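Side-chain contacts in putative uncharacterized protein (Chaetomium thermophilum, PDB 5T8V), which probably loads cohesin onto chromatin, the fragment here being the helical, HEAT-repeat C-terminal part of the Scc2 loader: residues Glu172-Ser177 / Glu240-Ile245; Glu235-Glu240 / Ile245-Phe250; Gln901-Val906 / Ser933-Thr938; Glu994-His999 / Ala1006-Leu1011. All blocks are in the same frame, centred on the assembly; numbering follows the deposited sequence.

Contact 1. Residues Glu172-Ser177 / Glu240-Ile245; sequences ELRNTS and ERDSVI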
loop_
_atom_site.group_PDB
_atom_site.type_symbol
_atom_site.label_atom_id
_atom_site.label_comp_id
_atom_site.label_asym_id
_atom_site.label_seq_id
_atom_site.Cartn_x
_atom_site.Cartn_y
_atom_site.Cartn_z
ATOM N N GLU A 172 -26.631 -19.624 -35.716
ATOM C CA GLU A 172 -25.271 -19.214 -36.044
ATOM C C GLU A 172 -25.158 -18.546 -37.408
ATOM O O GLU A 172 -24.160 -17.862 -37.662
ATOM C CB GLU A 172 -24.334 -20.422 -36.000
ATOM C CG GLU A 172 -24.257 -21.098 -34.641
ATOM C CD GLU A 172 -23.198 -22.181 -34.584
ATOM O OE1 GLU A 172 -22.464 -22.347 -35.580
ATOM O OE2 GLU A 172 -23.100 -22.864 -33.542
ATOM N N LEU A 173 -26.144 -18.721 -38.284
ATOM C CA LEU A 173 -26.036 -18.213 -39.647
ATOM C C LEU A 173 -26.010 -16.690 -39.653
ATOM O O LEU A 173 -26.861 -16.040 -39.036
ATOM C CB LEU A 173 -27.200 -18.717 -40.496
ATOM C CG LEU A 173 -27.060 -18.442 -41.993
ATOM C CD1 LEU A 173 -26.023 -19.370 -42.605
ATOM C CD2 LEU A 173 -28.402 -18.585 -42.694
ATOM N N ARG A 174 -25.041 -16.124 -40.366
ATOM C CA ARG A 174 -24.876 -14.685 -40.480
ATOM C C ARG A 174 -24.968 -14.265 -41.941
ATOM O O ARG A 174 -25.054 -15.094 -42.851
ATOM C CB ARG A 174 -23.537 -14.238 -39.883
ATOM C CG ARG A 174 -23.397 -14.533 -38.400
ATOM C CD ARG A 174 -24.369 -13.709 -37.565
ATOM N NE ARG A 174 -24.272 -14.028 -36.142
ATOM C CZ ARG A 174 -24.952 -14.999 -35.537
ATOM N NH1 ARG A 174 -25.793 -15.763 -36.222
ATOM N NH2 ARG A 174 -24.788 -15.209 -34.238
ATOM N N ASN A 175 -24.949 -12.952 -42.155
ATOM C CA ASN A 175 -25.098 -12.380 -43.492
ATOM C C ASN A 175 -23.717 -12.100 -44.084
ATOM O O ASN A 175 -23.316 -10.960 -44.323
ATOM C CB ASN A 175 -25.954 -11.118 -43.428
ATOM C CG ASN A 175 -26.537 -10.743 -44.773
ATOM O OD1 ASN A 175 -25.921 -10.967 -45.814
ATOM N ND2 ASN A 175 -27.735 -10.171 -44.756
ATOM N N THR A 176 -22.987 -13.187 -44.316
ATOM C CA THR A 176 -21.649 -13.134 -44.885
ATOM C C THR A 176 -21.713 -13.379 -46.387
ATOM O O THR A 176 -22.606 -14.070 -46.884
ATOM C CB THR A 176 -20.737 -14.174 -44.228
ATOM O OG1 THR A 176 -20.825 -14.054 -42.802
ATOM C CG2 THR A 176 -19.284 -13.979 -44.654
ATOM N N SER A 177 -20.750 -12.802 -47.110
ATOM C CA SER A 177 -20.692 -12.997 -48.555
ATOM C C SER A 177 -20.648 -14.477 -48.919
ATOM O O SER A 177 -21.075 -14.858 -50.015
ATOM C CB SER A 177 -19.473 -12.276 -49.130
ATOM O OG SER A 177 -19.366 -12.491 -50.527
ATOM N N GLU A 240 -30.680 -7.643 -33.647
ATOM C CA GLU A 240 -31.697 -8.246 -34.505
ATOM C C GLU A 240 -31.594 -7.691 -35.933
ATOM O O GLU A 240 -32.522 -7.085 -36.471
ATOM C CB GLU A 240 -33.080 -8.022 -33.898
ATOM C CG GLU A 240 -33.385 -8.958 -32.723
ATOM C CD GLU A 240 -34.801 -8.810 -32.196
ATOM O OE1 GLU A 240 -35.435 -7.769 -32.462
ATOM O OE2 GLU A 240 -35.281 -9.742 -31.515
ATOM N N ARG A 241 -30.426 -7.898 -36.551
ATOM C CA ARG A 241 -30.233 -7.473 -37.931
ATOM C C ARG A 241 -29.551 -8.583 -38.722
ATOM O O ARG A 241 -29.809 -8.764 -39.920
ATOM C CB ARG A 241 -29.402 -6.193 -38.004
ATOM C CG ARG A 241 -29.886 -5.064 -37.102
ATOM C CD ARG A 241 -29.112 -3.788 -37.379
ATOM N NE ARG A 241 -27.729 -3.860 -36.900
ATOM C CZ ARG A 241 -27.219 -3.140 -35.901
ATOM N NH1 ARG A 241 -27.958 -2.252 -35.245
ATOM N NH2 ARG A 241 -25.945 -3.299 -35.558
ATOM N N ASP A 242 -28.675 -9.338 -38.056
ATOM C CA ASP A 242 -27.937 -10.424 -38.692
ATOM C C ASP A 242 -28.403 -11.791 -38.196
ATOM O O ASP A 242 -27.630 -12.752 -38.176
ATOM C CB ASP A 242 -26.432 -10.256 -38.485
ATOM C CG ASP A 242 -26.079 -9.769 -37.100
ATOM O OD1 ASP A 242 -26.856 -10.027 -36.161
ATOM O OD2 ASP A 242 -25.017 -9.125 -36.958
ATOM N N SER A 243 -29.677 -11.896 -37.826
ATOM C CA SER A 243 -30.288 -13.153 -37.421
ATOM C C SER A 243 -31.476 -13.444 -38.325
ATOM O O SER A 243 -32.258 -12.543 -38.642
ATOM C CB SER A 243 -30.746 -13.101 -35.965
ATOM O OG SER A 243 -31.695 -12.065 -35.776
ATOM N N VAL A 244 -31.609 -14.707 -38.735
ATOM C CA VAL A 244 -32.699 -15.092 -39.627
ATOM C C VAL A 244 -34.044 -14.770 -38.988
ATOM O O VAL A 244 -34.943 -14.218 -39.634
ATOM C CB VAL A 244 -32.591 -16.583 -39.993
ATOM C CG1 VAL A 244 -33.749 -17.005 -40.889
ATOM C CG2 VAL A 244 -31.263 -16.867 -40.680
ATOM N N ILE A 245 -34.204 -15.118 -37.711
ATOM C CA ILE A 245 -35.437 -14.874 -36.975
ATOM C C ILE A 245 -35.101 -14.099 -35.708
ATOM O O ILE A 245 -33.937 -13.861 -35.384
ATOM C CB ILE A 245 -36.185 -16.182 -36.635
ATOM C CG1 ILE A 245 -35.300 -17.109 -35.797
ATOM C CG2 ILE A 245 -36.629 -16.876 -37.915
ATOM C CD1 ILE A 245 -36.001 -18.366 -35.316
#
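Leu173, the first residue to leave helical geometry after helix 149-172, meets Val244 through one methyl group from each side chain. With CG anti to the backbone N (chi1 -170°), the leucine brings CD2 to 3.9 Å from Val244 CG2. Both residues also touch Leu186 of helix 180-187, and two branched, apolar side chains suit this buried spot. The carbonyl of Leu173 serves the next residue: Arg174 NH1 donates to Leu173 O over 3.0 Å, coming from above the carbonyl plane while the oxygen stays in the plane of the guanidinium.

Arg174 reaches that position because its chain bends at chi2 (-67°), which folds the group back along the end of the helix it follows. NH1 also bonds Ala171 O and NH2 bonds Glu235 O, so the cation gathers carbonyl oxygens from the end of helix 149-172 and from the loop before helix 247-267. This is a job for arginine, whose several N-H groups can serve separate segments of the chain in a loop-rich corner between the helices of a HEAT-repeat protein. Across the contact the aliphatic part does the touching: Arg174 CD is 3.5 Å from Asp242 O and 4.1 Å from Asp242 CB. The opposite charges do not pair, since Arg174 NE and Asp242 OD1 remain 4.8 Å apart.

Asn175 is the centre of an inverse gamma turn, in which Thr176 N gives Arg174 O a weak bond of 3.2 Å. Its side chain leans on Glu180 and Phe183 of helix 180-187.

Contact 2. Residues Glu235-Glu240 / Ile245-Phe250; sequences ETANAE and IETQKF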
loop_
_atom_site.group_PDB
_atom_site.type_symbol
_atom_site.label_atom_id
_atom_site.label_comp_id
_atom_site.label_asym_id
_atom_site.label_seq_id
_atom_site.Cartn_x
_atom_site.Cartn_y
_atom_site.Cartn_z
ATOM N N GLU A 235 -25.503 -19.812 -30.219
ATOM C CA GLU A 235 -24.924 -18.513 -30.565
ATOM C C GLU A 235 -26.007 -17.617 -31.156
ATOM O O GLU A 235 -26.124 -17.438 -32.368
ATOM C CB GLU A 235 -23.751 -18.679 -31.523
ATOM C CG GLU A 235 -22.403 -18.673 -30.834
ATOM C CD GLU A 235 -21.279 -18.271 -31.767
ATOM O OE1 GLU A 235 -21.187 -18.841 -32.875
ATOM O OE2 GLU A 235 -20.495 -17.372 -31.395
ATOM N N THR A 236 -26.807 -17.042 -30.266
ATOM C CA THR A 236 -27.701 -15.962 -30.651
ATOM C C THR A 236 -26.893 -14.815 -31.246
ATOM O O THR A 236 -25.741 -14.577 -30.874
ATOM C CB THR A 236 -28.497 -15.483 -29.435
ATOM O OG1 THR A 236 -29.327 -16.549 -28.957
ATOM C CG2 THR A 236 -29.368 -14.289 -29.784
ATOM N N ALA A 237 -27.505 -14.103 -32.187
ATOM C CA ALA A 237 -26.836 -12.983 -32.826
ATOM C C ALA A 237 -26.801 -11.774 -31.895
ATOM O O ALA A 237 -27.584 -11.656 -30.948
ATOM C CB ALA A 237 -27.536 -12.616 -34.133
ATOM N N ASN A 238 -25.872 -10.863 -32.183
ATOM C CA ASN A 238 -25.707 -9.659 -31.379
ATOM C C ASN A 238 -26.989 -8.835 -31.382
ATOM O O ASN A 238 -27.712 -8.799 -30.381
ATOM C CB ASN A 238 -24.532 -8.826 -31.899
ATOM C CG ASN A 238 -23.264 -9.642 -32.058
ATOM O OD1 ASN A 238 -23.165 -10.765 -31.561
ATOM N ND2 ASN A 238 -22.281 -9.078 -32.752
ATOM N N ALA A 239 -27.277 -8.174 -32.498
ATOM C CA ALA A 239 -28.486 -7.385 -32.665
ATOM C C ALA A 239 -29.420 -8.077 -33.647
ATOM O O ALA A 239 -29.022 -8.980 -34.388
ATOM C CB ALA A 239 -28.158 -5.973 -33.162
ATOM N N GLU A 240 -30.680 -7.643 -33.647
ATOM C CA GLU A 240 -31.697 -8.246 -34.505
ATOM C C GLU A 240 -31.594 -7.691 -35.933
ATOM O O GLU A 240 -32.522 -7.085 -36.471
ATOM C CB GLU A 240 -33.080 -8.022 -33.898
ATOM C CG GLU A 240 -33.385 -8.958 -32.723
ATOM C CD GLU A 240 -34.801 -8.810 -32.196
ATOM O OE1 GLU A 240 -35.435 -7.769 -32.462
ATOM O OE2 GLU A 240 -35.281 -9.742 -31.515
ATOM N N ILE A 245 -34.204 -15.118 -37.711
ATOM C CA ILE A 245 -35.437 -14.874 -36.975
ATOM C C ILE A 245 -35.101 -14.099 -35.708
ATOM O O ILE A 245 -33.937 -13.861 -35.384
ATOM C CB ILE A 245 -36.185 -16.182 -36.635
ATOM C CG1 ILE A 245 -35.300 -17.109 -35.797
ATOM C CG2 ILE A 245 -36.629 -16.876 -37.915
ATOM C CD1 ILE A 245 -36.001 -18.366 -35.316
ATOM N N GLU A 246 -36.150 -13.701 -34.990
ATOM C CA GLU A 246 -35.972 -12.941 -33.761
ATOM C C GLU A 246 -35.113 -13.715 -32.771
ATOM O O GLU A 246 -35.382 -14.880 -32.466
ATOM C CB GLU A 246 -37.331 -12.613 -33.143
ATOM C CG GLU A 246 -38.113 -11.559 -33.909
ATOM C CD GLU A 246 -39.472 -11.279 -33.298
ATOM O OE1 GLU A 246 -39.856 -11.992 -32.346
ATOM O OE2 GLU A 246 -40.156 -10.345 -33.770
ATOM N N THR A 247 -34.072 -13.049 -32.267
ATOM C CA THR A 247 -33.156 -13.675 -31.320
ATOM C C THR A 247 -33.880 -14.227 -30.095
ATOM O O THR A 247 -33.455 -15.240 -29.522
ATOM C CB THR A 247 -32.100 -12.654 -30.897
ATOM O OG1 THR A 247 -32.743 -11.440 -30.493
ATOM C CG2 THR A 247 -31.150 -12.353 -32.052
ATOM N N GLN A 248 -34.969 -13.576 -29.675
ATOM C CA GLN A 248 -35.676 -14.010 -28.475
ATOM C C GLN A 248 -36.139 -15.458 -28.580
ATOM O O GLN A 248 -36.204 -16.161 -27.566
ATOM C CB GLN A 248 -36.869 -13.094 -28.208
ATOM C CG GLN A 248 -36.480 -11.659 -27.879
ATOM C CD GLN A 248 -37.613 -10.876 -27.240
ATOM O OE1 GLN A 248 -38.604 -11.452 -26.789
ATOM N NE2 GLN A 248 -37.470 -9.557 -27.198
ATOM N N LYS A 249 -36.474 -15.919 -29.784
ATOM C CA LYS A 249 -36.862 -17.314 -29.964
ATOM C C LYS A 249 -35.733 -18.245 -29.523
ATOM O O LYS A 249 -35.937 -19.179 -28.726
ATOM C CB LYS A 249 -37.241 -17.539 -31.433
ATOM C CG LYS A 249 -38.136 -18.735 -31.704
ATOM C CD LYS A 249 -39.527 -18.568 -31.092
ATOM C CE LYS A 249 -40.350 -19.834 -31.248
ATOM N NZ LYS A 249 -41.641 -19.762 -30.511
ATOM N N PHE A 250 -34.518 -17.975 -30.005
ATOM C CA PHE A 250 -33.364 -18.755 -29.581
ATOM C C PHE A 250 -33.142 -18.629 -28.078
ATOM O O PHE A 250 -32.788 -19.611 -27.412
ATOM C CB PHE A 250 -32.120 -18.313 -30.353
ATOM C CG PHE A 250 -32.218 -18.533 -31.837
ATOM C CD1 PHE A 250 -32.332 -19.812 -32.355
ATOM C CD2 PHE A 250 -32.183 -17.464 -32.715
ATOM C CE1 PHE A 250 -32.417 -20.020 -33.719
ATOM C CE2 PHE A 250 -32.267 -17.668 -34.081
ATOM C CZ PHE A 250 -32.383 -18.947 -34.582
#
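Thr236 and Thr247 bring the backbones within 6.0 Å, CA to CA, and Glu240 comes within 6.4 Å of Glu246 in the same measure, so the loop runs past the beginning of helix 247-267 with one approach at each end. The first approach is apolar. Thr236 CG2 packs against both Thr247 CB and Thr247 CG2, the two side chains crossing at about a right angle. Because CG2 of Thr236 is anti to its own backbone N (chi1 -63° for OG1), the methyl goes to Thr247 and the hydroxyl oxygen goes to Phe250, with Thr236 OG1 3.6 Å from Phe250 CB. Ala237 CB, 4.2 Å from Thr247 CG2, adds a small apolar contact.

At the second approach Glu240 stretches out beyond CG and lays its chain against the hydroxyl of Thr247. Thr247 OG1 donates a weak bond of 3.2 Å to Glu240 OE2. Threonine serves well here, since its methyl meets Thr236 and its hydroxyl meets Glu240. OE2 also lies near the first turn of the helix, where the helix dipole would probably favour a negative charge. Against this, Glu240 OE2 and Glu246 OE1 are 5.2 Å apart, a like-charge proximity that solvent probably softens, both residues being exposed. Glu246 O accepts from Lys249 N as the helix begins.

Phe250, buried, touches Leu170 and Ala171 of helix 149-172 and Met197 of helix 190-213, while Lys249 NZ bonds Thr198 OG1 of the latter.

Contact 3. Residues Gln901-Val906 / Ser933-Thr938; sequences QFLTDV and STLLGT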
loop_
_atom_site.group_PDB
_atom_site.type_symbol
_atom_site.label_atom_id
_atom_site.label_comp_id
_atom_site.label_asym_id
_atom_site.label_seq_id
_atom_site.Cartn_x
_atom_site.Cartn_y
_atom_site.Cartn_z
ATOM N N GLN A 901 23.269 62.845 8.731
ATOM C CA GLN A 901 22.863 63.037 10.119
ATOM C C GLN A 901 22.277 61.762 10.711
ATOM O O GLN A 901 22.472 61.484 11.900
ATOM C CB GLN A 901 21.856 64.185 10.218
ATOM C CG GLN A 901 21.561 64.633 11.644
ATOM C CD GLN A 901 22.782 65.197 12.349
ATOM O OE1 GLN A 901 23.474 66.066 11.816
ATOM N NE2 GLN A 901 23.055 64.701 13.551
ATOM N N PHE A 902 21.566 60.974 9.902
ATOM C CA PHE A 902 21.037 59.702 10.385
ATOM C C PHE A 902 22.165 58.785 10.842
ATOM O O PHE A 902 22.153 58.280 11.970
ATOM C CB PHE A 902 20.208 59.035 9.288
ATOM C CG PHE A 902 19.614 57.715 9.693
ATOM C CD1 PHE A 902 18.414 57.662 10.379
ATOM C CD2 PHE A 902 20.256 56.528 9.379
ATOM C CE1 PHE A 902 17.865 56.449 10.749
ATOM C CE2 PHE A 902 19.712 55.313 9.747
ATOM C CZ PHE A 902 18.516 55.273 10.433
ATOM N N LEU A 903 23.153 58.560 9.973
ATOM C CA LEU A 903 24.298 57.734 10.341
ATOM C C LEU A 903 24.961 58.249 11.614
ATOM O O LEU A 903 25.179 57.492 12.568
ATOM C CB LEU A 903 25.304 57.699 9.188
ATOM C CG LEU A 903 25.033 56.706 8.053
ATOM C CD1 LEU A 903 23.627 56.846 7.500
ATOM C CD2 LEU A 903 26.054 56.898 6.945
ATOM N N THR A 904 25.291 59.543 11.642
ATOM C CA THR A 904 25.958 60.121 12.805
ATOM C C THR A 904 25.173 59.844 14.084
ATOM O O THR A 904 25.720 59.331 15.070
ATOM C CB THR A 904 26.142 61.627 12.598
ATOM O OG1 THR A 904 26.938 61.856 11.427
ATOM C CG2 THR A 904 26.826 62.267 13.799
ATOM N N ASP A 905 23.880 60.179 14.083
ATOM C CA ASP A 905 23.054 59.961 15.265
ATOM C C ASP A 905 23.053 58.491 15.668
ATOM O O ASP A 905 23.229 58.158 16.846
ATOM C CB ASP A 905 21.627 60.443 15.005
ATOM C CG ASP A 905 21.547 61.942 14.799
ATOM O OD1 ASP A 905 22.369 62.673 15.393
ATOM O OD2 ASP A 905 20.659 62.390 14.043
ATOM N N VAL A 906 22.853 57.596 14.699
ATOM C CA VAL A 906 22.823 56.167 15.003
ATOM C C VAL A 906 24.110 55.747 15.699
ATOM O O VAL A 906 24.084 55.035 16.709
ATOM C CB VAL A 906 22.577 55.349 13.722
ATOM C CG1 VAL A 906 22.814 53.859 13.970
ATOM C CG2 VAL A 906 21.158 55.573 13.222
ATOM N N SER A 933 30.847 53.996 9.974
ATOM C CA SER A 933 32.057 54.800 9.858
ATOM C C SER A 933 32.581 54.831 8.428
ATOM O O SER A 933 33.155 55.841 8.005
ATOM C CB SER A 933 33.126 54.268 10.810
ATOM O OG SER A 933 32.707 54.396 12.158
ATOM N N THR A 934 32.396 53.750 7.666
ATOM C CA THR A 934 32.842 53.757 6.276
ATOM C C THR A 934 31.938 54.628 5.414
ATOM O O THR A 934 32.423 55.370 4.553
ATOM C CB THR A 934 32.900 52.335 5.719
ATOM O OG1 THR A 934 31.609 51.721 5.817
ATOM C CG2 THR A 934 33.925 51.500 6.478
ATOM N N LEU A 935 30.622 54.554 5.624
ATOM C CA LEU A 935 29.720 55.444 4.898
ATOM C C LEU A 935 30.030 56.901 5.218
ATOM O O LEU A 935 30.163 57.734 4.314
ATOM C CB LEU A 935 28.265 55.113 5.226
ATOM C CG LEU A 935 27.698 53.894 4.495
ATOM C CD1 LEU A 935 27.566 52.720 5.439
ATOM C CD2 LEU A 935 26.361 54.220 3.853
ATOM N N LEU A 936 30.143 57.229 6.503
ATOM C CA LEU A 936 30.678 58.521 6.896
ATOM C C LEU A 936 32.169 58.585 6.567
ATOM O O LEU A 936 32.793 57.597 6.171
ATOM C CB LEU A 936 30.457 58.771 8.389
ATOM C CG LEU A 936 29.013 58.854 8.893
ATOM C CD1 LEU A 936 28.991 59.030 10.407
ATOM C CD2 LEU A 936 28.256 59.986 8.216
ATOM N N GLY A 937 32.744 59.770 6.738
ATOM C CA GLY A 937 34.156 59.952 6.480
ATOM C C GLY A 937 35.014 59.862 7.722
ATOM O O GLY A 937 36.246 59.846 7.632
ATOM N N THR A 938 34.382 59.796 8.887
ATOM C CA THR A 938 35.088 59.869 10.156
ATOM C C THR A 938 35.310 58.481 10.746
ATOM O O THR A 938 34.490 57.572 10.584
ATOM C CB THR A 938 34.314 60.727 11.160
ATOM O OG1 THR A 938 33.033 60.136 11.414
ATOM C CG2 THR A 938 34.119 62.137 10.624
#
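Leu903 of helix 900-910 and Leu936, at the end of helix 919-935, carry this meeting equally. Leu903 CB lies 3.9 Å from both CG and CD2 of Leu936, as the two leucines slide past each other in opposite directions. Beyond the branch at CG the two methyls of Leu903 part company. CD1 stays within its own helix, at the edge of the Phe902 ring and in its plane, whereas CD2 crosses the interface. There it lies against CB of Leu935, whose side chain runs at about a right angle to it, and 4.0 Å from Leu936 CD2. Leu903 thus touches two consecutive leucines, the second of which is the first residue to leave helical geometry.

Leu936 also reaches Thr904, its CD1 coming 3.6 Å from Thr904 OG1. That hydroxyl is bonded to Ala900 O in its own helix, which lets a polar atom sit beside a methyl at little cost. Threonine fits such a half-covered flank for this reason.

The leucine contact between these helices of the HEAT-repeat array is itself non-directional; Arg907, bonding Ser933 OG and Thr938 OG1, probably sets how they sit.

Contact 4. Residues Glu994-His999 / Ala1006-Leu1011; sequences EMFKEH and ASVSKL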
loop_
_atom_site.group_PDB
_atom_site.type_symbol
_atom_site.label_atom_id
_atom_site.label_comp_id
_atom_site.label_asym_id
_atom_site.label_seq_id
_atom_site.Cartn_x
_atom_site.Cartn_y
_atom_site.Cartn_z
ATOM N N GLU A 994 48.492 57.124 12.916
ATOM C CA GLU A 994 48.962 58.287 13.655
ATOM C C GLU A 994 48.069 58.643 14.833
ATOM O O GLU A 994 48.567 59.156 15.841
ATOM C CB GLU A 994 49.069 59.498 12.721
ATOM C CG GLU A 994 50.259 60.402 13.013
ATOM C CD GLU A 994 51.588 59.708 12.779
ATOM O OE1 GLU A 994 51.626 58.745 11.984
ATOM O OE2 GLU A 994 52.593 60.122 13.395
ATOM N N MET A 995 46.763 58.382 14.735
ATOM C CA MET A 995 45.863 58.635 15.854
ATOM C C MET A 995 46.246 57.833 17.088
ATOM O O MET A 995 45.911 58.238 18.208
ATOM C CB MET A 995 44.422 58.310 15.447
ATOM C CG MET A 995 43.397 58.405 16.575
ATOM S SD MET A 995 43.285 60.052 17.309
ATOM C CE MET A 995 42.111 59.754 18.630
ATOM N N PHE A 996 46.941 56.709 16.914
ATOM C CA PHE A 996 47.308 55.856 18.038
ATOM C C PHE A 996 48.664 56.209 18.633
ATOM O O PHE A 996 48.881 55.980 19.829
ATOM C CB PHE A 996 47.310 54.388 17.601
ATOM C CG PHE A 996 45.934 53.793 17.478
ATOM C CD1 PHE A 996 45.177 53.991 16.335
ATOM C CD2 PHE A 996 45.399 53.036 18.507
ATOM C CE1 PHE A 996 43.914 53.446 16.222
ATOM C CE2 PHE A 996 44.136 52.488 18.399
ATOM C CZ PHE A 996 43.392 52.693 17.254
ATOM N N LYS A 997 49.583 56.762 17.841
ATOM C CA LYS A 997 50.899 57.090 18.379
ATOM C C LYS A 997 50.831 58.255 19.358
ATOM O O LYS A 997 51.692 58.374 20.237
ATOM C CB LYS A 997 51.876 57.413 17.249
ATOM C CG LYS A 997 53.332 57.393 17.697
ATOM C CD LYS A 997 54.261 58.051 16.691
ATOM C CE LYS A 997 55.694 58.062 17.206
ATOM N NZ LYS A 997 56.627 58.760 16.285
ATOM N N GLU A 998 49.822 59.120 19.227
ATOM C CA GLU A 998 49.710 60.262 20.130
ATOM C C GLU A 998 49.470 59.819 21.567
ATOM O O GLU A 998 49.846 60.530 22.505
ATOM C CB GLU A 998 48.584 61.190 19.669
ATOM C CG GLU A 998 48.680 61.630 18.213
ATOM C CD GLU A 998 50.032 62.225 17.864
ATOM O OE1 GLU A 998 50.941 61.458 17.481
ATOM O OE2 GLU A 998 50.188 63.459 17.979
ATOM N N HIS A 999 48.850 58.654 21.760
ATOM C CA HIS A 999 48.549 58.144 23.093
ATOM C C HIS A 999 49.497 57.043 23.540
ATOM O O HIS A 999 49.691 56.860 24.747
ATOM C CB HIS A 999 47.112 57.613 23.142
ATOM C CG HIS A 999 46.087 58.601 22.678
ATOM N ND1 HIS A 999 45.934 58.945 21.352
ATOM C CD2 HIS A 999 45.169 59.321 23.363
ATOM C CE1 HIS A 999 44.962 59.833 21.240
ATOM N NE2 HIS A 999 44.481 60.078 22.446
ATOM N N ALA A 1006 52.803 51.081 12.245
ATOM C CA ALA A 1006 51.566 51.318 11.503
ATOM C C ALA A 1006 50.740 50.040 11.383
ATOM O O ALA A 1006 50.113 49.778 10.354
ATOM C CB ALA A 1006 51.856 51.908 10.120
ATOM N N SER A 1007 50.731 49.240 12.448
ATOM C CA SER A 1007 49.984 47.988 12.474
ATOM C C SER A 1007 48.672 48.105 13.240
ATOM O O SER A 1007 47.617 47.735 12.716
ATOM C CB SER A 1007 50.843 46.877 13.088
ATOM O OG SER A 1007 50.157 45.638 13.053
ATOM N N VAL A 1008 48.716 48.601 14.475
ATOM C CA VAL A 1008 47.543 48.670 15.345
ATOM C C VAL A 1008 47.149 47.255 15.752
ATOM O O VAL A 1008 47.103 46.934 16.944
ATOM C CB VAL A 1008 46.367 49.402 14.668
ATOM C CG1 VAL A 1008 45.234 49.614 15.664
ATOM C CG2 VAL A 1008 46.829 50.734 14.088
ATOM N N SER A 1009 46.851 46.406 14.765
ATOM C CA SER A 1009 46.651 44.985 15.028
ATOM C C SER A 1009 47.730 44.454 15.963
ATOM O O SER A 1009 47.437 43.877 17.018
ATOM C CB SER A 1009 46.658 44.211 13.708
ATOM O OG SER A 1009 46.010 44.944 12.681
ATOM N N LYS A 1010 48.995 44.659 15.589
ATOM C CA LYS A 1010 50.100 44.218 16.430
ATOM C C LYS A 1010 50.160 44.992 17.738
ATOM O O LYS A 1010 50.686 44.481 18.730
ATOM C CB LYS A 1010 51.422 44.358 15.677
ATOM C CG LYS A 1010 52.644 44.175 16.557
ATOM C CD LYS A 1010 53.870 43.809 15.747
ATOM C CE LYS A 1010 55.112 43.786 16.620
ATOM N NZ LYS A 1010 56.262 43.129 15.941
ATOM N N LEU A 1011 49.647 46.223 17.765
ATOM C CA LEU A 1011 49.588 46.962 19.022
ATOM C C LEU A 1011 48.598 46.313 19.980
ATOM O O LEU A 1011 48.914 46.069 21.153
ATOM C CB LEU A 1011 49.215 48.423 18.754
ATOM C CG LEU A 1011 49.053 49.339 19.971
ATOM C CD1 LEU A 1011 50.301 49.327 20.843
ATOM C CD2 LEU A 1011 48.733 50.759 19.524
#
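The Phe996 ring receives Val1008 CG1 over one face: the methyl stands 4.0 Å from the ring centroid and 15° off the normal, a CH-pi contact. It sits slightly toward the CZ end, with 3.9 Å between Val1008 CG1 and Phe996 CZ. Leu1011 adds a second methyl obliquely, its CD2 lying 4.2 Å from Phe996 CD2. The ring also touches Val946 and Ile947 of helix 940-960, so an aromatic group suits a place where aliphatic side chains converge from separate parts of the chain. With Val1008 CG1 anti to the backbone N (chi1 -173°), one branch of the valine is directed at the ring, and the two side chains cross at about a right angle.

Val1008 occupies the N-cap position of helix 1009-1016, but being apolar it cannot supply a side-chain acceptor. The residue before it does: Ser1007 OG accepts from Lys1010 N at 3.0 Å with an angle of 159°, an ST motif that gives a first-turn N-H a partner. The start of this helix, in the largely helical C-terminal part of a HEAT-repeat protein, therefore offers valine to the buried side while serine tends the backbone. The CB atoms of Val1008 and Leu1011 both point toward the Phe996 segment. Within residues 994-999, the His999 ring makes a weak bond of 3.2 Å from ND1 to Met995 O and touches Ile947.

How the contacts relate
Contacts 1 and 2 form one region, their centres 9 Å apart: they share Glu240 and Ile245, their segments alternate along the chain, and both involve the connection between helices 218-232 and 247-267. Contacts 3 and 4 lie on the opposite side of the chain's centre, more than 100 Å from that pair between centres, and about 23 Å from each other in the same measure without touching. Contact 4 is buried and wholly apolar across its segments; contact 3, partly buried at a helix end, is mainly hydrophobic with one threonine hydroxyl at its flank. Contact 1 joins two loops, contact 2 a loop and the start of helix 247-267; both mix methyl packing with polar groups, and contact 2 alone has a hydrogen bond between its segments.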